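Long-range contacts in macrophage migration inhibitory factor (Oncomelania hupensis, PDB 6LR3), which belongs to the macrophage migration inhibitory factor family of cytokine-like proteins, assembled as a trimer of alpha/beta subunits: residues T5-V10 with D41-A46; E63-L68 with V102-C107; D79-F84 with I95-I100. All blocks are in the same frame, centred on the assembly; numbering follows the deposited sequence.

Contact 1 of 3, residues T5-V10 with D41-A46; sequences TVNTNV and DLRSGA. With SO4 (sulfate ion), chain N.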
ATOM      1  N   THR B   5       1.583  -6.160  -6.054  1.00 13.04           N
ATOM      2  CA  THR B   5       2.619  -5.266  -5.497  1.00 12.99           C
ATOM      3  C   THR B   5       3.691  -6.141  -4.884  1.00 13.52           C
ATOM      4  O   THR B   5       3.365  -7.009  -4.072  1.00 13.66           O
ATOM      5  CB  THR B   5       2.017  -4.286  -4.491  1.00 13.88           C
ATOM      6  OG1 THR B   5       0.932  -3.604  -5.149  1.00 14.75           O
ATOM      7  CG2 THR B   5       3.063  -3.317  -3.984  1.00 15.44           C
ATOM      8  N   VAL B   6       4.926  -5.952  -5.307  1.00 13.18           N
ATOM      9  CA  VAL B   6       6.068  -6.746  -4.800  1.00 12.85           C
ATOM     10  C   VAL B   6       7.010  -5.785  -4.083  1.00 12.60           C
ATOM     11  O   VAL B   6       7.575  -4.918  -4.751  1.00 14.12           O
ATOM     12  CB  VAL B   6       6.770  -7.501  -5.927  1.00 13.58           C
ATOM     13  CG1 VAL B   6       7.963  -8.262  -5.421  1.00 13.57           C
ATOM     14  CG2 VAL B   6       5.804  -8.461  -6.613  1.00 14.73           C
ATOM     15  N   ASN B   7       7.120  -5.931  -2.766  1.00 11.58           N
ATOM     16  CA  ASN B   7       8.060  -5.134  -1.940  1.00 12.15           C
ATOM     17  C   ASN B   7       9.245  -6.046  -1.617  1.00 12.90           C
ATOM     18  O   ASN B   7       9.077  -7.022  -0.890  1.00 13.41           O
ATOM     19  CB  ASN B   7       7.406  -4.633  -0.659  1.00 13.02           C
ATOM     20  CG  ASN B   7       6.151  -3.847  -0.945  1.00 14.33           C
ATOM     21  OD1 ASN B   7       6.234  -2.689  -1.389  1.00 14.68           O
ATOM     22  ND2 ASN B   7       4.985  -4.470  -0.755  1.00 14.71           N
ATOM     23  N   THR B   8      10.415  -5.760  -2.168  1.00 13.07           N
ATOM     24  CA  THR B   8      11.596  -6.617  -1.926  1.00 13.08           C
ATOM     25  C   THR B   8      12.826  -5.755  -1.721  1.00 13.59           C
ATOM     26  O   THR B   8      12.949  -4.707  -2.355  1.00 12.64           O
ATOM     27  CB  THR B   8      11.784  -7.627  -3.065  1.00 13.99           C
ATOM     28  OG1 THR B   8      12.868  -8.486  -2.671  1.00 13.17           O
ATOM     29  CG2 THR B   8      12.060  -6.952  -4.409  1.00 13.26           C
ATOM     30  N   ASN B   9      13.727  -6.237  -0.872  1.00 12.76           N
ATOM     31  CA  ASN B   9      15.055  -5.619  -0.681  1.00 14.58           C
ATOM     32  C   ASN B   9      16.020  -6.130  -1.743  1.00 15.20           C
ATOM     33  O   ASN B   9      17.120  -5.598  -1.817  1.00 17.08           O
ATOM     34  CB  ASN B   9      15.600  -5.801   0.722  1.00 13.82           C
ATOM     35  CG  ASN B   9      15.715  -7.238   1.137  1.00 16.93           C
ATOM     36  OD1 ASN B   9      15.265  -8.134   0.427  1.00 17.32           O
ATOM     37  ND2 ASN B   9      16.353  -7.466   2.288  1.00 17.06           N
ATOM     38  N   VAL B  10      15.613  -7.077  -2.589  1.00 14.27           N
ATOM     39  CA  VAL B  10      16.477  -7.509  -3.708  1.00 14.61           C
ATOM     40  C   VAL B  10      16.623  -6.329  -4.665  1.00 16.77           C
ATOM     41  O   VAL B  10      15.623  -5.671  -5.012  1.00 15.54           O
ATOM     42  CB  VAL B  10      15.923  -8.759  -4.395  1.00 14.97           C
ATOM     43  CG1 VAL B  10      16.738  -9.113  -5.633  1.00 15.12           C
ATOM     44  CG2 VAL B  10      15.863  -9.917  -3.417  1.00 15.30           C
ATOM     45  N   ASP B  41       3.346  -3.724  -9.693  1.00 13.95           N
ATOM     46  CA  ASP B  41       4.067  -2.590  -9.080  1.00 13.49           C
ATOM     47  C   ASP B  41       5.244  -3.192  -8.318  1.00 14.00           C
ATOM     48  O   ASP B  41       5.033  -3.788  -7.252  1.00 14.40           O
ATOM     49  CB  ASP B  41       3.083  -1.791  -8.239  1.00 14.71           C
ATOM     50  CG  ASP B  41       3.656  -0.520  -7.635  1.00 14.92           C
ATOM     51  OD1 ASP B  41       4.847  -0.316  -7.789  1.00 16.54           O
ATOM     52  OD2 ASP B  41       2.853   0.193  -6.979  1.00 17.07           O
ATOM     53  N   LEU B  42       6.429  -3.109  -8.896  1.00 13.96           N
ATOM     54  CA  LEU B  42       7.655  -3.692  -8.313  1.00 12.59           C
ATOM     55  C   LEU B  42       8.417  -2.626  -7.541  1.00 13.87           C
ATOM     56  O   LEU B  42       8.866  -1.666  -8.132  1.00 13.67           O
ATOM     57  CB  LEU B  42       8.518  -4.284  -9.425  1.00 14.72           C
ATOM     58  CG  LEU B  42       9.869  -4.833  -8.978  1.00 15.04           C
ATOM     59  CD1 LEU B  42       9.734  -5.904  -7.922  1.00 15.71           C
ATOM     60  CD2 LEU B  42      10.632  -5.348 -10.175  1.00 16.09           C
ATOM     61  N   ARG B  43       8.513  -2.817  -6.242  1.00 14.45           N
ATOM     62  CA  ARG B  43       9.369  -1.989  -5.363  1.00 15.43           C
ATOM     63  C   ARG B  43      10.610  -2.823  -5.058  1.00 15.76           C
ATOM     64  O   ARG B  43      10.611  -3.604  -4.107  1.00 17.14           O
ATOM     65  CB  ARG B  43       8.652  -1.581  -4.079  1.00 16.40           C
ATOM     66  CG  ARG B  43       7.486  -0.630  -4.297  1.00 17.43           C
ATOM     67  CD  ARG B  43       6.228  -1.365  -4.701  1.00 18.69           C
ATOM     68  NE  ARG B  43       5.058  -0.511  -4.792  1.00 19.92           N
ATOM     69  CZ  ARG B  43       4.259  -0.198  -3.780  1.00 17.69           C
ATOM     70  NH1 ARG B  43       4.476  -0.670  -2.549  1.00 17.00           N
ATOM     71  NH2 ARG B  43       3.182   0.545  -4.024  1.00 18.20           N
ATOM     72  N   SER B  44      11.615  -2.679  -5.898  1.00 17.38           N
ATOM     73  CA  SER B  44      12.898  -3.394  -5.687  1.00 16.63           C
ATOM     74  C   SER B  44      13.874  -2.441  -4.990  1.00 16.80           C
ATOM     75  O   SER B  44      13.641  -1.203  -5.002  1.00 15.94           O
ATOM     76  CB  SER B  44      13.420  -3.913  -6.992  1.00 19.09           C
ATOM     77  OG  SER B  44      13.696  -2.842  -7.834  1.00 20.93           O
ATOM     78  N   GLY B  45      14.876  -3.013  -4.351  1.00 16.66           N
ATOM     79  CA  GLY B  45      15.847  -2.255  -3.545  1.00 17.48           C
ATOM     80  C   GLY B  45      15.125  -1.497  -2.452  1.00 17.51           C
ATOM     81  O   GLY B  45      15.645  -0.460  -1.987  1.00 17.36           O
ATOM     82  N   ALA B  46      13.973  -1.988  -2.026  1.00 15.10           N
ATOM     83  CA  ALA B  46      13.154  -1.347  -0.986  1.00 16.80           C
ATOM     84  C   ALA B  46      13.860  -1.484   0.354  1.00 15.90           C
ATOM     85  O   ALA B  46      14.571  -2.488   0.574  1.00 17.03           O
ATOM     86  CB  ALA B  46      11.767  -1.898  -0.968  1.00 17.15           C
TER
HETATM   87  S   SO4 N 201       1.599   0.707  -0.525  1.00 18.97           S
HETATM   88  O1  SO4 N 201       1.457   1.093  -1.933  1.00 18.39           O
HETATM   89  O2  SO4 N 201       2.058   1.858   0.265  1.00 18.98           O
HETATM   90  O3  SO4 N 201       2.636  -0.320  -0.443  1.00 19.75           O
HETATM   91  O4  SO4 N 201       0.377   0.182  -0.026  1.00 20.20           O
HETATM   92  O   HOH W   1       0.523  -0.994  -5.929  1.00 22.49           O
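D41 meets T5 and V6 through its carbonyl oxygen, which takes the N-H of V6 (V6 N to D41 O, 2.9 Å) and a C-H from T5 CA. The side chains of T5 and D41 run alongside each other on one face of the sheet, where a water bound to T5 OG1 donates to D41 OD2. On the other face L42 turns its CD1 branch onto V6 CG1, 3.9 Å away, beneath helix 19-31, whose L23 packs on V6 and F19 on L42. R43 N donates to V6 O (2.7 Å), and R43 O accepts T8 N. Strands 3-8 and 39-43, only 6° from parallel, are the two parallel strands of a beta-alpha-beta crossover, linked by that helix. A bend in the R43 chain (chi2 82°) carries its guanidinium back over T5, whose CG2 sits over the centre of one face. At the edge, R43 NH1 reaches a lone pair of N7 OD1 at 2.9 Å, although amide and guanidinium planes are 63° apart. R43 NH2 forms a salt bridge with D41 OD2 (3.0 Å), and both NH1 and NH2 bind a sulfate that R43 of each neighbouring subunit also holds. S44 rests CB against V10 O. G45 N donates to V10 O at 2.8 Å. A46 N donates to T8 O, while T8 OG1, also hydrogen-bonded to C57 O, accepts V10 N in an ST turn.

Contact 2 of 3, residues E63-L68 with V102-C107; sequences ECIGRL and VPALFC
Where the parallel pairing of strands 58-64 and 95-101 runs out, C64 and I65 still hold V102 as the chain turns away toward strand 107-109. The last backbone link is V102 N to C64 O, 2.9 Å, with the donor 43° above the carbonyl plane, a skewed geometry in keeping with a fraying ladder end. One step on, I65 CA directs its C-H at V102 O, 3.3 Å away, and a water spans the widening gap by accepting from G66 N and donating to V102 O. The apolar part of the contact hangs on the two branches of I65. With CG1 anti to its carbonyl carbon (chi1 -57°), I65 lays that carbon across V102 CB at 4.0 Å. I65 CG2 turns instead to A104 CB, also 4.0 Å away, and I65 CD1, the tip of the CG1 branch, reaches the far end of the loop to touch C107 CB at 3.9 Å. Between these points the loop makes a turn in which F106 N donates to P103 O. V102 CG2 meanwhile abuts E63 CB, 4.0 Å away, whereas the carboxylate of E63 leaves the pair to form a salt bridge with R98 of the second subunit. At the loop's end C107 pairs in an antiparallel ladder with a strand of that same subunit, the intersubunit extension of the sheet characteristic of the MIF trimer.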
ATOM      1  N   GLU B  63      -4.232  -7.558  -4.973  1.00 13.65           N
ATOM      2  CA  GLU B  63      -5.534  -6.866  -4.902  1.00 14.09           C
ATOM      3  C   GLU B  63      -6.362  -7.358  -6.086  1.00 14.92           C
ATOM      4  O   GLU B  63      -5.904  -7.259  -7.226  1.00 14.36           O
ATOM      5  CB  GLU B  63      -5.355  -5.360  -4.909  1.00 14.42           C
ATOM      6  CG  GLU B  63      -4.692  -4.815  -3.652  1.00 16.61           C
ATOM      7  CD  GLU B  63      -4.226  -3.372  -3.781  1.00 18.13           C
ATOM      8  OE1 GLU B  63      -3.093  -3.184  -4.243  1.00 18.78           O
ATOM      9  OE2 GLU B  63      -5.037  -2.443  -3.481  1.00 20.79           O
ATOM     10  N   CYS B  64      -7.543  -7.878  -5.826  1.00 14.18           N
ATOM     11  CA  CYS B  64      -8.391  -8.437  -6.899  1.00 15.67           C
ATOM     12  C   CYS B  64      -9.861  -8.311  -6.518  1.00 15.87           C
ATOM     13  O   CYS B  64     -10.192  -8.516  -5.350  1.00 14.43           O
ATOM     14  CB  CYS B  64      -8.027  -9.888  -7.166  1.00 15.93           C
ATOM     15  SG  CYS B  64      -8.761 -10.533  -8.694  1.00 16.51           S
ATOM     16  N   ILE B  65     -10.687  -7.974  -7.494  1.00 15.25           N
ATOM     17  CA  ILE B  65     -12.155  -8.030  -7.379  1.00 16.32           C
ATOM     18  C   ILE B  65     -12.549  -9.492  -7.628  1.00 16.42           C
ATOM     19  O   ILE B  65     -12.275  -9.992  -8.734  1.00 17.28           O
ATOM     20  CB  ILE B  65     -12.832  -7.073  -8.371  1.00 17.00           C
ATOM     21  CG1 ILE B  65     -12.355  -5.630  -8.163  1.00 18.26           C
ATOM     22  CG2 ILE B  65     -14.366  -7.183  -8.225  1.00 18.00           C
ATOM     23  CD1 ILE B  65     -12.757  -4.709  -9.328  1.00 17.57           C
ATOM     24  N   GLY B  66     -13.121 -10.149  -6.631  1.00 19.54           N
ATOM     25  CA  GLY B  66     -13.409 -11.594  -6.671  1.00 20.28           C
ATOM     26  C   GLY B  66     -12.147 -12.439  -6.681  1.00 19.22           C
ATOM     27  O   GLY B  66     -11.072 -11.911  -6.414  1.00 18.72           O
ATOM     28  N   ARG B  67     -12.301 -13.731  -6.976  1.00 21.25           N
ATOM     29  CA  ARG B  67     -11.221 -14.703  -7.275  1.00 20.06           C
ATOM     30  C   ARG B  67     -10.446 -15.146  -6.040  1.00 20.47           C
ATOM     31  O   ARG B  67      -9.834 -16.209  -6.124  1.00 24.81           O
ATOM     32  CB  ARG B  67     -10.229 -14.136  -8.295  1.00 21.55           C
ATOM     33  CG  ARG B  67     -10.885 -13.647  -9.570  1.00 20.65           C
ATOM     34  CD  ARG B  67     -11.545 -14.812 -10.308  1.00 24.55           C
ATOM     35  NE  ARG B  67     -11.771 -14.337 -11.657  1.00 26.94           N
ATOM     36  CZ  ARG B  67     -12.855 -13.696 -12.067  1.00 31.51           C
ATOM     37  NH1 ARG B  67     -13.871 -13.483 -11.247  1.00 32.36           N
ATOM     38  NH2 ARG B  67     -12.916 -13.244 -13.308  1.00 34.19           N
ATOM     39  N   LEU B  68     -10.414 -14.373  -4.958  1.00 18.12           N
ATOM     40  CA  LEU B  68      -9.592 -14.687  -3.776  1.00 18.24           C
ATOM     41  C   LEU B  68     -10.411 -15.492  -2.770  1.00 19.51           C
ATOM     42  O   LEU B  68     -11.487 -15.050  -2.335  1.00 21.15           O
ATOM     43  CB  LEU B  68      -9.082 -13.393  -3.162  1.00 17.86           C
ATOM     44  CG  LEU B  68      -8.340 -12.491  -4.130  1.00 17.66           C
ATOM     45  CD1 LEU B  68      -7.818 -11.255  -3.383  1.00 17.02           C
ATOM     46  CD2 LEU B  68      -7.206 -13.229  -4.802  1.00 18.29           C
ATOM     47  N   VAL B 102     -11.131  -6.822  -3.193  1.00 15.87           N
ATOM     48  CA  VAL B 102     -11.572  -5.444  -3.519  1.00 16.37           C
ATOM     49  C   VAL B 102     -13.030  -5.485  -3.940  1.00 17.14           C
ATOM     50  O   VAL B 102     -13.369  -6.227  -4.843  1.00 16.63           O
ATOM     51  CB  VAL B 102     -10.702  -4.846  -4.626  1.00 16.10           C
ATOM     52  CG1 VAL B 102     -11.178  -3.429  -4.964  1.00 15.78           C
ATOM     53  CG2 VAL B 102      -9.243  -4.895  -4.239  1.00 17.02           C
ATOM     54  N   PRO B 103     -13.915  -4.712  -3.302  1.00 18.12           N
ATOM     55  CA  PRO B 103     -15.305  -4.653  -3.748  1.00 18.14           C
ATOM     56  C   PRO B 103     -15.434  -3.996  -5.123  1.00 18.47           C
ATOM     57  O   PRO B 103     -14.842  -2.985  -5.363  1.00 16.18           O
ATOM     58  CB  PRO B 103     -16.023  -3.806  -2.681  1.00 19.07           C
ATOM     59  CG  PRO B 103     -15.053  -3.774  -1.521  1.00 20.25           C
ATOM     60  CD  PRO B 103     -13.664  -3.845  -2.147  1.00 18.97           C
ATOM     61  N   ALA B 104     -16.293  -4.579  -5.969  1.00 16.35           N
ATOM     62  CA  ALA B 104     -16.549  -4.101  -7.347  1.00 17.09           C
ATOM     63  C   ALA B 104     -16.948  -2.618  -7.323  1.00 14.72           C
ATOM     64  O   ALA B 104     -16.512  -1.894  -8.207  1.00 15.81           O
ATOM     65  CB  ALA B 104     -17.640  -4.938  -7.978  1.00 19.37           C
ATOM     66  N   LEU B 105     -17.773  -2.178  -6.384  1.00 14.90           N
ATOM     67  CA  LEU B 105     -18.304  -0.802  -6.374  1.00 15.93           C
ATOM     68  C   LEU B 105     -17.349   0.120  -5.615  1.00 15.96           C
ATOM     69  O   LEU B 105     -17.690   1.294  -5.472  1.00 16.64           O
ATOM     70  CB  LEU B 105     -19.712  -0.777  -5.768  1.00 15.98           C
ATOM     71  CG  LEU B 105     -20.745  -1.545  -6.597  1.00 18.09           C
ATOM     72  CD1 LEU B 105     -22.105  -1.433  -5.915  1.00 19.62           C
ATOM     73  CD2 LEU B 105     -20.845  -1.032  -7.990  1.00 21.23           C
ATOM     74  N   PHE B 106     -16.184  -0.384  -5.217  1.00 13.99           N
ATOM     75  CA  PHE B 106     -15.134   0.427  -4.549  1.00 14.89           C
ATOM     76  C   PHE B 106     -13.890   0.460  -5.431  1.00 14.14           C
ATOM     77  O   PHE B 106     -12.780   0.739  -4.951  1.00 15.07           O
ATOM     78  CB  PHE B 106     -14.862  -0.120  -3.145  1.00 15.33           C
ATOM     79  CG  PHE B 106     -15.898   0.337  -2.151  1.00 15.95           C
ATOM     80  CD1 PHE B 106     -17.218  -0.071  -2.261  1.00 17.92           C
ATOM     81  CD2 PHE B 106     -15.567   1.228  -1.148  1.00 17.47           C
ATOM     82  CE1 PHE B 106     -18.169   0.395  -1.370  1.00 19.18           C
ATOM     83  CE2 PHE B 106     -16.520   1.688  -0.259  1.00 19.11           C
ATOM     84  CZ  PHE B 106     -17.820   1.263  -0.360  1.00 18.31           C
ATOM     85  N   CYS B 107     -14.058   0.233  -6.720  1.00 13.76           N
ATOM     86  CA  CYS B 107     -12.913   0.235  -7.641  1.00 14.32           C
ATOM     87  C   CYS B 107     -13.391   0.705  -9.008  1.00 14.78           C
ATOM     88  O   CYS B 107     -14.386   0.162  -9.539  1.00 16.78           O
ATOM     89  CB  CYS B 107     -12.300  -1.145  -7.706  1.00 14.57           C
ATOM     90  SG  CYS B 107     -10.787  -1.133  -8.678  1.00 19.20           S
TER
HETATM   91  O   HOH W   2     -13.847  -8.845  -4.104  1.00 24.87           O

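Contact 3 of 3, residues D79-F84 with I95-I100; sequences DMEDMF and IVIRFI. With SO4 (sulfate ion), chain M.
E81 OE2 is gripped twice: by a water that donates to it at 2.6 Å and by the backbone N of G111 of the third subunit. The same water donates to I95 O, 3.0 Å away, and so ties helix to strand, while E81 OE1 is paired with R92 in a salt bridge. Beside these polar bonds the contact is apolar. E81 CG and F84 share the CG2 methyl of I95, which approaches the F84 ring at its edge, in plane, with CD2 3.7 Å away. I95 CD1 reaches past it to F84 CB, 3.8 Å off. I97 continues the row: its CG1 set beside the backbone N (chi1 -52°), it brings CD1 to M80 CB at 3.7 Å, and its CG2 faces M80 CE at 3.9 Å. The bend at the end of the M80 chain (chi3 68°) curls CE back over I97 and leaves SD beside F99 in an oblique Met-aromatic contact, 5.4 Å from the ring centroid. On the far side of the sheet, R98 NH1 binds a sulfate oxygen, O1, at 2.7 Å, and I100 CD1 lies over the centre of the guanidinium face. R98 also pairs with E63 of the third subunit. Helix segment 79-84 runs oblique to strand 95-100, their directions 139° apart, and its buried row on I95 and I97 is the helix-on-sheet packing of a beta-alpha-beta unit.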
ATOM      1  N   ASP B  79       2.694 -20.608  -6.249  1.00 17.11           N
ATOM      2  CA  ASP B  79       3.166 -20.261  -7.610  1.00 18.45           C
ATOM      3  C   ASP B  79       3.963 -18.964  -7.554  1.00 15.89           C
ATOM      4  O   ASP B  79       5.003 -18.892  -8.206  1.00 15.93           O
ATOM      5  CB  ASP B  79       1.998 -20.174  -8.577  1.00 20.53           C
ATOM      6  CG  ASP B  79       1.470 -21.535  -8.998  1.00 24.34           C
ATOM      7  OD1 ASP B  79       2.163 -22.554  -8.735  1.00 26.05           O
ATOM      8  OD2 ASP B  79       0.383 -21.558  -9.547  1.00 23.84           O
ATOM      9  N   MET B  80       3.482 -17.965  -6.816  1.00 14.48           N
ATOM     10  CA  MET B  80       4.227 -16.686  -6.651  1.00 15.14           C
ATOM     11  C   MET B  80       5.541 -16.964  -5.924  1.00 15.28           C
ATOM     12  O   MET B  80       6.572 -16.462  -6.368  1.00 14.45           O
ATOM     13  CB  MET B  80       3.378 -15.667  -5.886  1.00 15.46           C
ATOM     14  CG  MET B  80       2.249 -15.170  -6.711  1.00 16.48           C
ATOM     15  SD  MET B  80       1.090 -14.106  -5.749  1.00 16.46           S
ATOM     16  CE  MET B  80       2.161 -12.703  -5.458  1.00 16.51           C
ATOM     17  N   GLU B  81       5.519 -17.721  -4.837  1.00 16.05           N
ATOM     18  CA  GLU B  81       6.757 -18.064  -4.111  1.00 14.97           C
ATOM     19  C   GLU B  81       7.738 -18.687  -5.101  1.00 15.21           C
ATOM     20  O   GLU B  81       8.904 -18.297  -5.100  1.00 15.10           O
ATOM     21  CB  GLU B  81       6.477 -19.040  -2.982  1.00 15.64           C
ATOM     22  CG  GLU B  81       5.835 -18.379  -1.783  1.00 15.38           C
ATOM     23  CD  GLU B  81       5.400 -19.434  -0.759  1.00 18.76           C
ATOM     24  OE1 GLU B  81       5.441 -20.647  -1.109  1.00 18.56           O
ATOM     25  OE2 GLU B  81       5.061 -19.028   0.368  1.00 17.32           O
ATOM     26  N   ASP B  82       7.271 -19.635  -5.910  1.00 15.60           N
ATOM     27  CA  ASP B  82       8.198 -20.339  -6.839  1.00 15.29           C
ATOM     28  C   ASP B  82       8.858 -19.311  -7.770  1.00 14.85           C
ATOM     29  O   ASP B  82      10.079 -19.428  -8.039  1.00 15.20           O
ATOM     30  CB  ASP B  82       7.483 -21.411  -7.643  1.00 15.53           C
ATOM     31  CG  ASP B  82       7.081 -22.632  -6.850  1.00 18.97           C
ATOM     32  OD1 ASP B  82       7.423 -22.743  -5.674  1.00 18.14           O
ATOM     33  OD2 ASP B  82       6.407 -23.458  -7.441  1.00 22.30           O
ATOM     34  N   MET B  83       8.070 -18.368  -8.290  1.00 16.53           N
ATOM     35  CA  MET B  83       8.608 -17.343  -9.206  1.00 15.18           C
ATOM     36  C   MET B  83       9.564 -16.431  -8.434  1.00 15.40           C
ATOM     37  O   MET B  83      10.583 -16.055  -8.985  1.00 14.89           O
ATOM     38  CB  MET B  83       7.465 -16.530  -9.835  1.00 16.63           C
ATOM     39  CG  MET B  83       7.965 -15.622 -10.878  1.00 17.53           C
ATOM     40  SD  MET B  83       6.615 -14.920 -11.832  1.00 20.97           S
ATOM     41  CE  MET B  83       5.977 -16.329 -12.719  1.00 24.77           C
ATOM     42  N   PHE B  84       9.251 -16.056  -7.198  1.00 15.24           N
ATOM     43  CA  PHE B  84      10.128 -15.175  -6.390  1.00 14.64           C
ATOM     44  C   PHE B  84      11.420 -15.893  -6.075  1.00 14.39           C
ATOM     45  O   PHE B  84      12.471 -15.278  -6.092  1.00 16.35           O
ATOM     46  CB  PHE B  84       9.451 -14.762  -5.081  1.00 14.47           C
ATOM     47  CG  PHE B  84       8.217 -13.914  -5.243  1.00 16.58           C
ATOM     48  CD1 PHE B  84       7.939 -13.221  -6.409  1.00 16.10           C
ATOM     49  CD2 PHE B  84       7.323 -13.813  -4.192  1.00 15.12           C
ATOM     50  CE1 PHE B  84       6.777 -12.461  -6.516  1.00 18.08           C
ATOM     51  CE2 PHE B  84       6.187 -13.027  -4.291  1.00 15.42           C
ATOM     52  CZ  PHE B  84       5.944 -12.313  -5.430  1.00 15.64           C
ATOM     53  N   ILE B  95       9.325 -15.114   2.409  1.00 13.99           N
ATOM     54  CA  ILE B  95       8.231 -14.580   1.539  1.00 14.80           C
ATOM     55  C   ILE B  95       6.916 -14.598   2.312  1.00 14.24           C
ATOM     56  O   ILE B  95       6.524 -15.649   2.788  1.00 15.70           O
ATOM     57  CB  ILE B  95       8.099 -15.384   0.235  1.00 14.92           C
ATOM     58  CG1 ILE B  95       9.414 -15.415  -0.532  1.00 15.84           C
ATOM     59  CG2 ILE B  95       6.961 -14.852  -0.614  1.00 16.14           C
ATOM     60  CD1 ILE B  95       9.453 -16.451  -1.645  1.00 16.88           C
ATOM     61  N   VAL B  96       6.244 -13.454   2.313  1.00 14.29           N
ATOM     62  CA  VAL B  96       4.867 -13.321   2.838  1.00 12.56           C
ATOM     63  C   VAL B  96       4.038 -12.643   1.750  1.00 14.26           C
ATOM     64  O   VAL B  96       4.502 -11.684   1.147  1.00 14.41           O
ATOM     65  CB  VAL B  96       4.839 -12.543   4.154  1.00 14.38           C
ATOM     66  CG1 VAL B  96       3.426 -12.154   4.557  1.00 14.46           C
ATOM     67  CG2 VAL B  96       5.504 -13.350   5.256  1.00 14.47           C
ATOM     68  N   ILE B  97       2.850 -13.137   1.508  1.00 14.43           N
ATOM     69  CA  ILE B  97       1.926 -12.587   0.480  1.00 14.11           C
ATOM     70  C   ILE B  97       0.565 -12.364   1.130  1.00 14.54           C
ATOM     71  O   ILE B  97       0.044 -13.270   1.757  1.00 15.87           O
ATOM     72  CB  ILE B  97       1.822 -13.506  -0.751  1.00 13.66           C
ATOM     73  CG1 ILE B  97       3.189 -13.866  -1.331  1.00 14.50           C
ATOM     74  CG2 ILE B  97       0.901 -12.864  -1.771  1.00 14.34           C
ATOM     75  CD1 ILE B  97       3.179 -15.063  -2.263  1.00 14.56           C
ATOM     76  N   ARG B  98       0.017 -11.174   0.969  1.00 13.89           N
ATOM     77  CA  ARG B  98      -1.331 -10.844   1.448  1.00 14.31           C
ATOM     78  C   ARG B  98      -2.247 -10.738   0.234  1.00 14.98           C
ATOM     79  O   ARG B  98      -1.938 -10.043  -0.733  1.00 14.34           O
ATOM     80  CB  ARG B  98      -1.333  -9.552   2.244  1.00 14.31           C
ATOM     81  CG  ARG B  98      -2.703  -9.121   2.715  1.00 14.96           C
ATOM     82  CD  ARG B  98      -2.622  -7.859   3.528  1.00 15.02           C
ATOM     83  NE  ARG B  98      -3.972  -7.362   3.631  1.00 15.90           N
ATOM     84  CZ  ARG B  98      -4.342  -6.105   3.603  1.00 17.89           C
ATOM     85  NH1 ARG B  98      -3.455  -5.128   3.592  1.00 19.29           N
ATOM     86  NH2 ARG B  98      -5.637  -5.820   3.579  1.00 19.31           N
ATOM     87  N   PHE B  99      -3.382 -11.416   0.330  1.00 14.79           N
ATOM     88  CA  PHE B  99      -4.458 -11.416  -0.676  1.00 14.56           C
ATOM     89  C   PHE B  99      -5.531 -10.443  -0.181  1.00 14.66           C
ATOM     90  O   PHE B  99      -6.004 -10.567   0.931  1.00 13.81           O
ATOM     91  CB  PHE B  99      -4.933 -12.846  -0.893  1.00 15.90           C
ATOM     92  CG  PHE B  99      -3.841 -13.724  -1.453  1.00 15.92           C
ATOM     93  CD1 PHE B  99      -3.668 -13.818  -2.820  1.00 15.28           C
ATOM     94  CD2 PHE B  99      -2.956 -14.378  -0.619  1.00 15.83           C
ATOM     95  CE1 PHE B  99      -2.640 -14.596  -3.344  1.00 16.01           C
ATOM     96  CE2 PHE B  99      -1.931 -15.149  -1.152  1.00 16.47           C
ATOM     97  CZ  PHE B  99      -1.776 -15.250  -2.508  1.00 16.28           C
ATOM     98  N   ILE B 100      -5.850  -9.451  -1.002  1.00 14.31           N
ATOM     99  CA  ILE B 100      -6.712  -8.298  -0.637  1.00 15.49           C
ATOM    100  C   ILE B 100      -7.926  -8.272  -1.558  1.00 15.11           C
ATOM    101  O   ILE B 100      -7.847  -7.859  -2.715  1.00 14.51           O
ATOM    102  CB  ILE B 100      -5.929  -6.983  -0.684  1.00 16.20           C
ATOM    103  CG1 ILE B 100      -4.626  -7.066   0.119  1.00 14.46           C
ATOM    104  CG2 ILE B 100      -6.842  -5.853  -0.216  1.00 16.71           C
ATOM    105  CD1 ILE B 100      -3.806  -5.805   0.116  1.00 15.72           C
TER
HETATM  106  S   SO4 M 201      -5.199  -2.190   2.134  1.00 27.41           S
HETATM  107  O1  SO4 M 201      -4.083  -2.614   2.943  1.00 28.45           O
HETATM  108  O2  SO4 M 201      -5.180  -0.737   2.035  1.00 30.53           O
HETATM  109  O3  SO4 M 201      -6.395  -2.621   2.699  1.00 23.49           O
HETATM  110  O4  SO4 M 201      -5.014  -2.717   0.820  1.00 31.84           O
HETATM  111  O   HOH W   3       4.276 -16.612   1.100  1.00 16.71           O

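Overall arrangement
All three contacts meet on one four-stranded sheet: the first beta-alpha-beta unit supplies contact 1, the second contact 3, with contact 2 at the second unit's end. Contacts 1 and 3, centres about 13 Å apart, meet where V6 CG2 lies 4.0 Å from F84 CZ of helix 70-88. Contact 3 is nested inside the loop that contact 2 closes; C64 N and I100 O, 3.1 Å apart, probably form a hydrogen bond. Contacts 1 and 2 have centres about 23 Å apart, yet touch through T5 OG1 and E63 OE1, 4.1 Å apart, on neighbouring strands. The sulfates held by R43 and R98, shared by all three subunits and probably from the crystallisation liquor, have S atoms 7.9 Å apart.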